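Local coordinates for DNR protein (Pseudomonas aeruginosa, PDB 2Z69), which probably senses nitric oxide through the domain described here and acts, as a dimer, as a DNA-binding regulator of genes for dissimilative nitrate respiration, at residues B[50-55]-B[96-100]; B[62-68]-B[101-107]; B[31-35]-B[112-118]; B[22-27]-B[125-129]; B[16-20]-B[84-89]. All coordinates share one frame; numbering follows the deposited sequence.

Contact 1: B[50-55]-B[96-100]; sequences GEPAHA and TPNYV
Y99 carries most of this contact between two irregular loops, 50-55 and 96-100, which run nearly at right angles to each other. Backbone bonds tie them first. G50 N donates to Y99 O and Y99 N donates to E51 O, 2.8 Å, so the backbone of Y99 is gripped through both its N-H and its carbonyl. One step further, A53 N reaches P97 O at 2.9 Å, nearly straight at 173° and on a lone pair in the carbonyl plane. P52 and N98 are joined as a single beta bridge.

The aromatic contact comes next. With its CG anti to the carbonyl carbon (chi1 -70°), Y99 lays its ring along 51-55, and the methyl of A53 sits over the ring centre, CB 3.6 Å from the centroid, as a CH-pi contact. The phenol end is polar: Y99 OH donates to A55 O at 2.6 Å, with the acceptor at the ring edge. A water gives one proton to Y99 OH and one to P52 O and accepts from H54 N (2.8 Å from the water), which ties the backbone of 52-54 to the phenol. N98 lies across P52, its ND2 3.3 Å from P52 CA.

Around this core, F47 of strand 45-47 stacks on the Y99 ring and M91 touches both A53 and Y99. E51 OE2 forms a salt bridge with R48, and L151 of the second subunit packs on V100. The loop between strands 45-47 and 55-59 is thus tied to the one between 86-87 and 102-105.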
# COMPACT_ATOMS: atom_id res chain seq x y z
N GLY B 50 8.03 -21.34 -4.43
CA GLY B 50 6.90 -22.13 -4.94
C GLY B 50 6.09 -22.80 -3.84
O GLY B 50 5.07 -23.39 -4.10
N GLU B 51 6.57 -22.70 -2.62
CA GLU B 51 5.83 -23.15 -1.47
C GLU B 51 4.82 -22.11 -1.07
O GLU B 51 5.09 -20.92 -1.23
CB GLU B 51 6.78 -23.36 -0.29
CG GLU B 51 7.50 -24.67 -0.38
CD GLU B 51 8.50 -24.87 0.78
OE1 GLU B 51 8.85 -23.91 1.52
OE2 GLU B 51 8.92 -26.02 0.92
N PRO B 52 3.68 -22.55 -0.49
CA PRO B 52 2.64 -21.62 -0.05
C PRO B 52 3.16 -20.56 0.92
O PRO B 52 3.80 -20.89 1.91
CB PRO B 52 1.60 -22.55 0.61
CG PRO B 52 1.81 -23.84 -0.07
CD PRO B 52 3.29 -23.94 -0.21
N ALA B 53 2.94 -19.28 0.61
CA ALA B 53 3.54 -18.24 1.46
C ALA B 53 2.53 -17.82 2.50
O ALA B 53 1.64 -17.02 2.19
CB ALA B 53 3.98 -17.05 0.64
N HIS B 54 2.63 -18.35 3.70
CA HIS B 54 1.71 -18.00 4.80
C HIS B 54 2.37 -17.24 5.96
O HIS B 54 1.69 -16.84 6.88
CB HIS B 54 1.04 -19.27 5.38
CG HIS B 54 0.19 -20.01 4.41
ND1 HIS B 54 -0.73 -19.39 3.60
CD2 HIS B 54 0.09 -21.33 4.14
CE1 HIS B 54 -1.34 -20.29 2.86
NE2 HIS B 54 -0.87 -21.48 3.17
N ALA B 55 3.68 -17.05 5.93
CA ALA B 55 4.36 -16.48 7.09
C ALA B 55 5.52 -15.59 6.69
O ALA B 55 6.08 -15.76 5.62
CB ALA B 55 4.86 -17.59 7.98
N THR B 96 -0.12 -13.03 -4.78
CA THR B 96 0.51 -14.28 -5.18
C THR B 96 0.49 -15.28 -4.03
O THR B 96 0.83 -14.94 -2.91
CB THR B 96 1.95 -14.05 -5.74
OG1 THR B 96 2.12 -14.80 -6.94
CG2 THR B 96 3.00 -14.52 -4.79
N PRO B 97 0.05 -16.52 -4.31
CA PRO B 97 -0.09 -17.56 -3.30
C PRO B 97 1.24 -18.08 -2.70
O PRO B 97 1.26 -18.40 -1.53
CB PRO B 97 -0.79 -18.69 -4.06
CG PRO B 97 -0.42 -18.48 -5.48
CD PRO B 97 -0.39 -16.99 -5.64
N ASN B 98 2.30 -18.16 -3.52
CA ASN B 98 3.52 -18.88 -3.19
C ASN B 98 4.75 -17.97 -3.08
O ASN B 98 4.86 -17.01 -3.84
CB ASN B 98 3.83 -19.93 -4.26
CG ASN B 98 2.74 -20.97 -4.40
OD1 ASN B 98 2.49 -21.50 -5.49
ND2 ASN B 98 2.09 -21.30 -3.30
N TYR B 99 5.68 -18.33 -2.17
CA TYR B 99 6.99 -17.69 -2.12
C TYR B 99 7.57 -17.61 -3.53
O TYR B 99 7.62 -18.61 -4.24
CB TYR B 99 7.96 -18.45 -1.19
CG TYR B 99 7.58 -18.31 0.27
CD1 TYR B 99 7.70 -17.09 0.92
CD2 TYR B 99 7.09 -19.40 0.98
CE1 TYR B 99 7.32 -16.96 2.28
CE2 TYR B 99 6.71 -19.29 2.29
CZ TYR B 99 6.83 -18.07 2.95
OH TYR B 99 6.46 -18.00 4.29
N VAL B 100 8.00 -16.41 -3.92
CA VAL B 100 8.61 -16.17 -5.23
C VAL B 100 10.15 -16.31 -5.20
O VAL B 100 10.81 -15.97 -6.18
CB VAL B 100 8.27 -14.74 -5.70
CG1 VAL B 100 6.79 -14.59 -5.97
CG2 VAL B 100 8.68 -13.74 -4.62
O HOH W 1 4.33 -20.17 4.91

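Contact 2: B[62-68]-B[101-107]; sequences GCVKIYR and ATAQAVV
Y67 takes a chi1 of 63°, with CG between the backbone N and the carbonyl carbon, and this lays its ring against T102. T102 in turn has its methyl anti to the backbone N (chi1 of OG1 -63°), which brings CG2 to 3.6 Å from Y67 OH while T102 CB stands over the ring face, offset toward its rim, in a CH-pi contact. K65 also has its first torsion near +60°; its extended chain runs side by side with Q104, and its CG rests 3.7 Å from V106 CG1.

The strands 63-68 and 102-105 are antiparallel. K65 with Q104 and Y67 with T102 are hydrogen-bonded pairs, for instance T102 N to Y67 O at 2.9 Å and 177°; V64 with A105 and I66 with A103 are non-hydrogen-bonded pairs. V106 N to C63 O, 2.9 Å, extends the ladder. A water bridges Y67 O and T102 OG1, and T102 OG1 also bonds Q49.

On the other face, A103 CB touches both V64 CG1 (3.9 Å) and I66 CG1, and I66 CG2 meets A101 CB. F87 of strand 86-87 covers V64, I66 and A103, consistent with an inward-facing side, while L151 of the second subunit packs on I66 and A101. Strand 75-82 lies beyond 63-69, where E75 forms a salt bridge with K65 NZ, and 45-47 flanks 102-105; I145 of the second subunit bonds R68.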
# COMPACT_ATOMS: atom_id res chain seq x y z
N GLY B 62 21.87 -15.19 13.50
CA GLY B 62 22.30 -15.87 12.28
C GLY B 62 22.21 -14.97 11.07
O GLY B 62 22.31 -13.74 11.21
N CYS B 63 21.98 -15.58 9.90
CA CYS B 63 22.10 -14.88 8.60
C CYS B 63 21.45 -15.71 7.48
O CYS B 63 21.71 -16.90 7.35
CB CYS B 63 23.57 -14.59 8.29
SG CYS B 63 23.92 -13.72 6.72
N VAL B 64 20.58 -15.08 6.69
CA VAL B 64 19.74 -15.82 5.70
C VAL B 64 19.94 -15.17 4.33
O VAL B 64 19.98 -13.94 4.24
CB VAL B 64 18.27 -15.76 6.12
CG1 VAL B 64 17.31 -15.96 4.94
CG2 VAL B 64 17.99 -16.78 7.27
N LYS B 65 20.17 -15.97 3.28
CA LYS B 65 20.23 -15.41 1.94
C LYS B 65 18.95 -15.73 1.16
O LYS B 65 18.34 -16.82 1.33
CB LYS B 65 21.48 -15.88 1.17
CG LYS B 65 21.49 -17.36 0.77
CD LYS B 65 22.53 -17.62 -0.31
CE LYS B 65 22.62 -19.13 -0.58
NZ LYS B 65 23.62 -19.56 -1.64
N ILE B 66 18.54 -14.81 0.29
CA ILE B 66 17.28 -14.98 -0.45
C ILE B 66 17.54 -14.87 -1.96
O ILE B 66 18.10 -13.89 -2.41
CB ILE B 66 16.19 -13.94 0.05
CG1 ILE B 66 16.00 -14.08 1.58
CG2 ILE B 66 14.88 -14.07 -0.75
CD1 ILE B 66 14.87 -13.35 2.13
N TYR B 67 17.14 -15.87 -2.73
CA TYR B 67 17.50 -16.00 -4.15
C TYR B 67 16.44 -16.76 -4.96
O TYR B 67 15.69 -17.55 -4.40
CB TYR B 67 18.84 -16.76 -4.30
CG TYR B 67 18.83 -18.21 -3.79
CD1 TYR B 67 19.06 -18.48 -2.47
CD2 TYR B 67 18.59 -19.30 -4.66
CE1 TYR B 67 19.05 -19.78 -1.97
CE2 TYR B 67 18.60 -20.62 -4.17
CZ TYR B 67 18.84 -20.83 -2.82
OH TYR B 67 18.86 -22.09 -2.26
N ARG B 68 16.40 -16.53 -6.28
CA ARG B 68 15.64 -17.42 -7.16
C ARG B 68 16.61 -18.23 -8.03
O ARG B 68 17.57 -17.67 -8.62
CB ARG B 68 14.71 -16.65 -8.11
CG ARG B 68 13.83 -15.56 -7.48
CD ARG B 68 13.66 -14.41 -8.48
NE ARG B 68 12.47 -13.58 -8.24
CZ ARG B 68 11.44 -13.49 -9.08
NH1 ARG B 68 11.42 -14.17 -10.22
NH2 ARG B 68 10.41 -12.71 -8.79
N ALA B 101 10.71 -16.74 -4.07
CA ALA B 101 12.16 -16.98 -3.91
C ALA B 101 12.37 -17.98 -2.78
O ALA B 101 11.43 -18.30 -2.06
CB ALA B 101 12.89 -15.66 -3.57
N THR B 102 13.62 -18.43 -2.60
CA THR B 102 14.02 -19.39 -1.55
C THR B 102 14.85 -18.62 -0.56
O THR B 102 15.59 -17.72 -0.94
CB THR B 102 14.93 -20.48 -2.20
OG1 THR B 102 14.18 -21.20 -3.19
CG2 THR B 102 15.52 -21.43 -1.22
N ALA B 103 14.75 -18.98 0.72
CA ALA B 103 15.52 -18.33 1.79
C ALA B 103 16.28 -19.46 2.47
O ALA B 103 15.66 -20.47 2.85
CB ALA B 103 14.60 -17.66 2.78
N GLN B 104 17.60 -19.31 2.59
CA GLN B 104 18.48 -20.36 3.10
C GLN B 104 19.40 -19.79 4.14
O GLN B 104 19.98 -18.73 3.94
CB GLN B 104 19.34 -20.96 1.96
CG GLN B 104 20.16 -22.22 2.35
CD GLN B 104 20.92 -22.84 1.16
OE1 GLN B 104 21.16 -24.05 1.10
NE2 GLN B 104 21.26 -22.03 0.23
N ALA B 105 19.57 -20.48 5.25
CA ALA B 105 20.48 -20.03 6.29
C ALA B 105 21.91 -20.24 5.79
O ALA B 105 22.24 -21.30 5.26
CB ALA B 105 20.25 -20.82 7.57
N VAL B 106 22.74 -19.21 5.92
CA VAL B 106 24.15 -19.36 5.56
C VAL B 106 25.04 -19.66 6.80
O VAL B 106 26.20 -19.98 6.63
CB VAL B 106 24.69 -18.16 4.80
CG1 VAL B 106 23.71 -17.71 3.70
CG2 VAL B 106 24.97 -17.06 5.72
N VAL B 107 24.48 -19.55 8.01
CA VAL B 107 25.10 -20.03 9.28
C VAL B 107 23.96 -20.58 10.17
O VAL B 107 22.80 -20.34 9.85
CB VAL B 107 25.83 -18.89 10.06
CG1 VAL B 107 27.02 -18.35 9.26
CG2 VAL B 107 24.87 -17.79 10.39
O HOH W 2 14.66 -20.21 -5.62

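Contact 3: B[31-35]-B[112-118]; sequences LLASS and FRFSNKA
L31 and F114 meet at about a right angle, L31 CG lying 3.7 Å from F114 CD2, and S35 CB comes equally close to that same ring carbon. The next residue, L32, sends CD2 over the face of the F112 ring, offset toward its rim and 4.2 Å from the centroid, a CH-pi contact; the same methyl lies at the edge of F114. L31 CD1 reaches on toward A118 CB. The leucine pair thus spans both phenylalanines of strand 109-115 and the start of helix 116-123.

Next come the groups that set these side chains. At chi1 76°, S35 OG turns back to L32 O, 2.9 Å, which also accepts from S35 N, so L32 O takes two bonds from S35 while S35 CB rests against F114 CD2. S35 CA makes a CA-H...O contact with R113 O. One water links L31 O to S115 N. S115 caps the following helix, its OG accepting from A118 N at 3.3 Å.

Further out, F20 and F56 meet F114, H10 meets F112 edge-to-face, and D36 forms a salt bridge with R113. Such helix-on-strand packing, with N-terminal helices laid against the barrel beside the helix that follows its last strand, belongs to the cyclic nucleotide-binding (cupin-type) domain of CRP/FNR-like regulators.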
# COMPACT_ATOMS: atom_id res chain seq x y z
N LEU B 31 0.68 -11.53 18.92
CA LEU B 31 1.44 -11.90 17.73
C LEU B 31 2.51 -12.95 18.05
O LEU B 31 2.60 -13.97 17.34
CB LEU B 31 2.08 -10.64 17.10
CG LEU B 31 2.78 -10.74 15.74
CD1 LEU B 31 1.89 -11.40 14.67
CD2 LEU B 31 3.23 -9.37 15.28
N LEU B 32 3.29 -12.69 19.09
CA LEU B 32 4.21 -13.69 19.67
C LEU B 32 3.54 -15.00 20.06
O LEU B 32 4.10 -16.07 19.83
CB LEU B 32 4.97 -13.12 20.88
CG LEU B 32 6.15 -12.21 20.52
CD1 LEU B 32 6.49 -11.32 21.69
CD2 LEU B 32 7.36 -13.04 20.08
N ALA B 33 2.36 -14.92 20.65
CA ALA B 33 1.62 -16.10 21.09
C ALA B 33 1.31 -17.09 19.94
O ALA B 33 1.31 -18.31 20.14
CB ALA B 33 0.33 -15.69 21.83
N SER B 34 1.06 -16.55 18.75
CA SER B 34 0.79 -17.38 17.56
C SER B 34 2.04 -17.67 16.70
O SER B 34 1.96 -18.37 15.68
CB SER B 34 -0.28 -16.72 16.70
OG SER B 34 -0.70 -17.60 15.67
N SER B 35 3.20 -17.14 17.10
CA SER B 35 4.42 -17.42 16.34
C SER B 35 5.02 -18.81 16.65
O SER B 35 4.68 -19.42 17.64
CB SER B 35 5.46 -16.31 16.56
OG SER B 35 6.09 -16.43 17.82
N PHE B 112 11.83 -16.30 14.50
CA PHE B 112 10.41 -16.31 14.80
C PHE B 112 9.69 -16.36 13.48
O PHE B 112 10.00 -15.57 12.60
CB PHE B 112 10.02 -15.01 15.50
CG PHE B 112 10.40 -14.95 16.95
CD1 PHE B 112 10.98 -13.80 17.46
CD2 PHE B 112 10.16 -16.04 17.79
CE1 PHE B 112 11.33 -13.71 18.81
CE2 PHE B 112 10.50 -15.96 19.16
CZ PHE B 112 11.08 -14.78 19.67
N ARG B 113 8.75 -17.29 13.32
CA ARG B 113 7.90 -17.34 12.12
C ARG B 113 6.56 -16.76 12.50
O ARG B 113 5.85 -17.35 13.33
CB ARG B 113 7.67 -18.78 11.69
CG ARG B 113 6.47 -18.97 10.76
CD ARG B 113 6.49 -20.34 10.00
NE ARG B 113 6.58 -21.43 10.94
CZ ARG B 113 7.51 -22.38 10.95
NH1 ARG B 113 8.47 -22.45 10.03
NH2 ARG B 113 7.45 -23.30 11.90
N PHE B 114 6.19 -15.63 11.91
CA PHE B 114 4.89 -15.03 12.20
C PHE B 114 3.91 -15.32 11.08
O PHE B 114 4.25 -15.21 9.92
CB PHE B 114 5.05 -13.53 12.32
CG PHE B 114 5.93 -13.10 13.43
CD1 PHE B 114 7.23 -12.70 13.19
CD2 PHE B 114 5.47 -13.06 14.72
CE1 PHE B 114 8.04 -12.26 14.22
CE2 PHE B 114 6.29 -12.64 15.75
CZ PHE B 114 7.57 -12.24 15.48
N SER B 115 2.69 -15.71 11.43
CA SER B 115 1.62 -15.90 10.47
C SER B 115 1.22 -14.58 9.81
O SER B 115 1.01 -13.56 10.50
CB SER B 115 0.40 -16.48 11.21
OG SER B 115 -0.74 -16.49 10.40
N ASN B 116 1.10 -14.60 8.48
CA ASN B 116 0.55 -13.49 7.72
C ASN B 116 -0.81 -13.15 8.29
O ASN B 116 -1.07 -12.00 8.65
CB ASN B 116 0.48 -13.80 6.21
CG ASN B 116 1.86 -13.82 5.55
OD1 ASN B 116 2.85 -13.53 6.18
ND2 ASN B 116 1.92 -14.17 4.28
N LYS B 117 -1.65 -14.17 8.45
CA LYS B 117 -3.02 -14.00 8.95
C LYS B 117 -3.12 -13.33 10.35
O LYS B 117 -3.98 -12.50 10.58
CB LYS B 117 -3.79 -15.34 8.91
N ALA B 118 -2.23 -13.70 11.27
CA ALA B 118 -2.22 -13.10 12.61
C ALA B 118 -1.72 -11.68 12.57
O ALA B 118 -2.21 -10.85 13.28
CB ALA B 118 -1.37 -13.92 13.58
O HOH W 3 2.08 -15.49 14.54
O HOH W 4 3.48 -18.98 12.93

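Contact 4: B[22-27]-B[125-129]; sequences PLSPVQ and DNTPL
P22 and L129 bring the two backbones closest, with CA atoms 5.6 Å apart, where the loop 22-24 entering helix 25-33 passes the first turn of helix 127-140. Their side chains cross at about a right angle: P22 CG lies 3.7 Å from L129 CD1, and L23 CD2 meets the other methyl, L129 CD2, at the same distance. The first torsion of L129, with CG anti to the backbone N (chi1 -174°), carries the branch toward 22-23, where CD1 meets P22 and CD2 meets L23.

The polar side is held by Q27. Its NE2 donates to D125 O (3.2 Å) and to D125 OD1 (3.1 Å), both acceptors in the plane of the amide, although the amide itself stands nearly perpendicular to the carboxylate and reaches OD1 from above that plane. Both bonds are bent, near 139° and 136°. Q27 OE1 accepts from S24 N, and S24 OG accepts from Q27 N at 3.2 Å; this capping box probably helps hold the amide in place. N126, at the N-cap position of helix 127-140, has its CB directed at 22-27.

Q122 of helix 116-123 touches L23 and Q27, and Y119 and L123 touch L129. T127 OG1 bonds T127 OG1 of the second subunit, so the contact joins helix 25-33 to the helix start at the dimer interface.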
# COMPACT_ATOMS: atom_id res chain seq x y z
N PRO B 22 4.64 0.12 15.98
CA PRO B 22 3.36 0.81 16.22
C PRO B 22 2.32 -0.04 16.97
O PRO B 22 1.27 0.48 17.38
CB PRO B 22 2.87 1.16 14.81
CG PRO B 22 4.05 0.88 13.88
CD PRO B 22 4.84 -0.18 14.55
N LEU B 23 2.62 -1.33 17.14
CA LEU B 23 1.78 -2.23 17.91
C LEU B 23 1.86 -1.91 19.39
O LEU B 23 2.92 -1.54 19.90
CB LEU B 23 2.20 -3.68 17.69
CG LEU B 23 1.96 -4.27 16.30
CD1 LEU B 23 2.44 -5.72 16.25
CD2 LEU B 23 0.50 -4.19 15.93
N SER B 24 0.71 -2.03 20.08
CA SER B 24 0.65 -1.91 21.53
C SER B 24 1.28 -3.16 22.11
O SER B 24 1.35 -4.17 21.41
CB SER B 24 -0.81 -1.83 21.99
OG SER B 24 -1.51 -3.01 21.66
N PRO B 25 1.77 -3.09 23.36
CA PRO B 25 2.19 -4.27 24.14
C PRO B 25 1.23 -5.46 24.04
O PRO B 25 1.67 -6.60 23.88
CB PRO B 25 2.24 -3.73 25.57
CG PRO B 25 2.64 -2.31 25.39
CD PRO B 25 2.02 -1.84 24.10
N VAL B 26 -0.07 -5.19 24.12
CA VAL B 26 -1.11 -6.22 24.03
C VAL B 26 -1.07 -6.94 22.68
O VAL B 26 -1.02 -8.17 22.63
CB VAL B 26 -2.53 -5.63 24.27
CG1 VAL B 26 -3.57 -6.76 24.38
CG2 VAL B 26 -2.55 -4.77 25.52
N GLN B 27 -1.07 -6.16 21.60
CA GLN B 27 -1.04 -6.69 20.23
C GLN B 27 0.21 -7.48 19.93
O GLN B 27 0.15 -8.51 19.25
CB GLN B 27 -1.22 -5.55 19.21
CG GLN B 27 -2.66 -5.00 19.16
CD GLN B 27 -2.78 -3.68 18.42
OE1 GLN B 27 -1.78 -3.00 18.16
NE2 GLN B 27 -4.00 -3.30 18.09
N ASP B 125 -6.92 -3.50 13.49
CA ASP B 125 -7.16 -2.50 14.53
C ASP B 125 -5.92 -1.71 14.97
O ASP B 125 -5.72 -1.41 16.15
CB ASP B 125 -7.94 -3.07 15.72
CG ASP B 125 -7.17 -4.15 16.46
OD1 ASP B 125 -6.99 -4.01 17.69
OD2 ASP B 125 -6.77 -5.14 15.81
N ASN B 126 -5.08 -1.37 14.00
CA ASN B 126 -3.99 -0.43 14.23
C ASN B 126 -3.87 0.47 13.00
O ASN B 126 -3.13 0.15 12.08
CB ASN B 126 -2.67 -1.17 14.51
CG ASN B 126 -1.61 -0.27 15.14
OD1 ASN B 126 -1.00 -0.63 16.15
ND2 ASN B 126 -1.41 0.90 14.58
N THR B 127 -4.60 1.58 13.00
CA THR B 127 -4.52 2.55 11.88
C THR B 127 -3.09 3.06 11.64
O THR B 127 -2.66 3.01 10.51
CB THR B 127 -5.46 3.74 12.02
OG1 THR B 127 -6.57 3.36 12.83
CG2 THR B 127 -5.96 4.20 10.67
N PRO B 128 -2.35 3.49 12.69
CA PRO B 128 -0.97 3.91 12.51
C PRO B 128 -0.14 2.88 11.74
O PRO B 128 0.56 3.25 10.79
CB PRO B 128 -0.45 4.05 13.94
CG PRO B 128 -1.65 4.45 14.72
CD PRO B 128 -2.75 3.61 14.11
N LEU B 129 -0.24 1.60 12.11
CA LEU B 129 0.49 0.55 11.41
C LEU B 129 0.04 0.41 9.96
O LEU B 129 0.88 0.30 9.06
CB LEU B 129 0.39 -0.80 12.14
CG LEU B 129 1.21 -1.98 11.61
CD1 LEU B 129 2.69 -1.68 11.62
CD2 LEU B 129 0.90 -3.27 12.36

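Contact 5: B[16-20]-B[84-89]; sequences SHHLF and RNTFAE
H17 reaches from the loop 16-20 to segment 84-89, its CG anti to the backbone N (chi1 -169°) so that the imidazole lies over T86. From CB, which sits at the edge of the F20 ring, the chain runs to the ring atoms. CD2 is directed to R84 O, 3.9 Å away and in the ring plane. ND1 faces its own loop and accepts from L19 N at 3.0 Å, nearly straight at 169°, the donor tilted 18° from the ring plane; this fixes the rotation of the imidazole. CE1 comes 3.2 Å from T86 OG1. At the tip, NE2 meets a water at 2.8 Å, lying in the ring plane. That water gives a proton to N85 OD1 and accepts from T86 N, so it joins the ring to N85 and T86.

Over one face of the imidazole, offset toward the rim, T86 CG2 lies 3.9 Å from the centroid of the H17 ring, a CH-pi contact. T86 CG2 is also 3.7 Å from F20 CE1, so one methyl touches both rings, the imidazole over its face and F20 at its edge. L19 completes the cluster: its CD1 lies 3.6 Å from E89 CG and also near T86 OG1, which makes a weak bond to E89 OE2. L19 O is bonded by Y119, and L153 of the second subunit gives E89 OE2 a weak bond.

The buried histidine is therefore held on both ring nitrogens, ND1 by the backbone N-H of L19 and NE2 by a water, with E89 close enough that its charge could influence the ring.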
# COMPACT_ATOMS: atom_id res chain seq x y z
N SER B 16 11.54 -2.70 18.93
CA SER B 16 12.44 -1.74 18.28
C SER B 16 12.23 -1.69 16.77
O SER B 16 12.40 -0.64 16.14
CB SER B 16 13.91 -2.05 18.60
OG SER B 16 14.19 -3.43 18.40
N HIS B 17 11.86 -2.82 16.21
CA HIS B 17 11.73 -2.99 14.78
C HIS B 17 10.45 -2.34 14.21
O HIS B 17 9.36 -2.56 14.74
CB HIS B 17 11.73 -4.49 14.46
CG HIS B 17 11.85 -4.78 13.00
ND1 HIS B 17 10.80 -4.62 12.13
CD2 HIS B 17 12.90 -5.19 12.26
CE1 HIS B 17 11.20 -4.92 10.91
NE2 HIS B 17 12.47 -5.28 10.96
N HIS B 18 10.59 -1.59 13.12
CA HIS B 18 9.47 -0.83 12.53
C HIS B 18 8.19 -1.61 12.21
O HIS B 18 7.12 -1.00 12.11
CB HIS B 18 9.91 -0.07 11.26
CG HIS B 18 10.30 -0.96 10.12
ND1 HIS B 18 9.37 -1.51 9.26
CD2 HIS B 18 11.51 -1.43 9.72
CE1 HIS B 18 9.99 -2.28 8.38
NE2 HIS B 18 11.29 -2.24 8.63
N LEU B 19 8.27 -2.94 12.04
CA LEU B 19 7.06 -3.74 11.71
C LEU B 19 6.16 -4.02 12.91
O LEU B 19 4.97 -4.34 12.76
CB LEU B 19 7.43 -5.06 11.02
CG LEU B 19 7.70 -4.95 9.52
CD1 LEU B 19 7.88 -6.30 8.88
CD2 LEU B 19 6.61 -4.15 8.80
N PHE B 20 6.75 -3.89 14.10
CA PHE B 20 6.11 -4.26 15.36
C PHE B 20 6.02 -3.06 16.28
O PHE B 20 5.29 -3.10 17.26
CB PHE B 20 6.86 -5.42 16.05
CG PHE B 20 7.18 -6.56 15.15
CD1 PHE B 20 8.41 -6.64 14.51
CD2 PHE B 20 6.24 -7.55 14.90
CE1 PHE B 20 8.72 -7.71 13.65
CE2 PHE B 20 6.52 -8.59 14.03
CZ PHE B 20 7.77 -8.68 13.42
N ARG B 84 18.33 -9.61 13.70
CA ARG B 84 17.44 -8.53 14.16
C ARG B 84 16.76 -7.77 12.99
O ARG B 84 16.47 -6.57 13.08
CB ARG B 84 18.16 -7.59 15.13
CG ARG B 84 18.74 -8.29 16.37
CD ARG B 84 19.27 -7.27 17.43
NE ARG B 84 20.46 -6.54 16.98
CZ ARG B 84 21.69 -7.06 16.90
NH1 ARG B 84 21.93 -8.32 17.25
NH2 ARG B 84 22.69 -6.31 16.46
N ASN B 85 16.53 -8.49 11.88
CA ASN B 85 15.82 -7.96 10.73
C ASN B 85 14.78 -8.94 10.29
O ASN B 85 14.86 -10.08 10.67
CB ASN B 85 16.76 -7.74 9.57
CG ASN B 85 17.54 -6.51 9.73
OD1 ASN B 85 17.04 -5.42 9.50
ND2 ASN B 85 18.79 -6.64 10.15
N THR B 86 13.79 -8.46 9.54
CA THR B 86 12.67 -9.29 9.08
C THR B 86 12.87 -9.55 7.62
O THR B 86 13.63 -8.86 6.98
CB THR B 86 11.27 -8.62 9.26
OG1 THR B 86 11.28 -7.29 8.70
CG2 THR B 86 10.89 -8.55 10.76
N PHE B 87 12.19 -10.57 7.11
CA PHE B 87 12.16 -10.83 5.69
C PHE B 87 10.87 -11.53 5.31
O PHE B 87 10.21 -12.13 6.15
CB PHE B 87 13.43 -11.60 5.23
CG PHE B 87 13.63 -12.96 5.87
CD1 PHE B 87 14.39 -13.10 7.05
CD2 PHE B 87 13.15 -14.10 5.25
CE1 PHE B 87 14.63 -14.35 7.59
CE2 PHE B 87 13.37 -15.35 5.77
CZ PHE B 87 14.10 -15.49 6.94
N ALA B 88 10.51 -11.42 4.03
CA ALA B 88 9.28 -12.03 3.50
C ALA B 88 7.96 -11.32 3.86
O ALA B 88 6.89 -11.81 3.50
CB ALA B 88 9.23 -13.57 3.84
N GLU B 89 8.02 -10.17 4.52
CA GLU B 89 6.79 -9.47 4.93
C GLU B 89 6.04 -8.89 3.71
O GLU B 89 4.83 -8.73 3.74
CB GLU B 89 7.09 -8.35 5.92
CG GLU B 89 7.99 -7.24 5.38
CD GLU B 89 9.46 -7.43 5.76
OE1 GLU B 89 9.90 -8.58 5.92
OE2 GLU B 89 10.18 -6.43 5.88
O HOH W 5 14.17 -5.65 8.71

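Overall arrangement
Along the chain, contact 4 spans the widest loop, from residue 22 to 129, and encloses contacts 1, 2 and 3; contact 5 alternates along the chain with each of contacts 1 to 4. Contacts 2 and 4 lie on opposite sides of the chain's centre, about 29 Å between centres, whereas contact 5 is about 6 Å from that centre. Contact 5 touches both contact 2 and contact 3, while those two do not touch each other, their nearest atoms being about 10 Å apart. Contacts 3 and 4 share helix 25-33. The barrel of the sensor domain is thus linked continuously to the N-terminal helices and to helix 127-140, at whose start the two subunits meet.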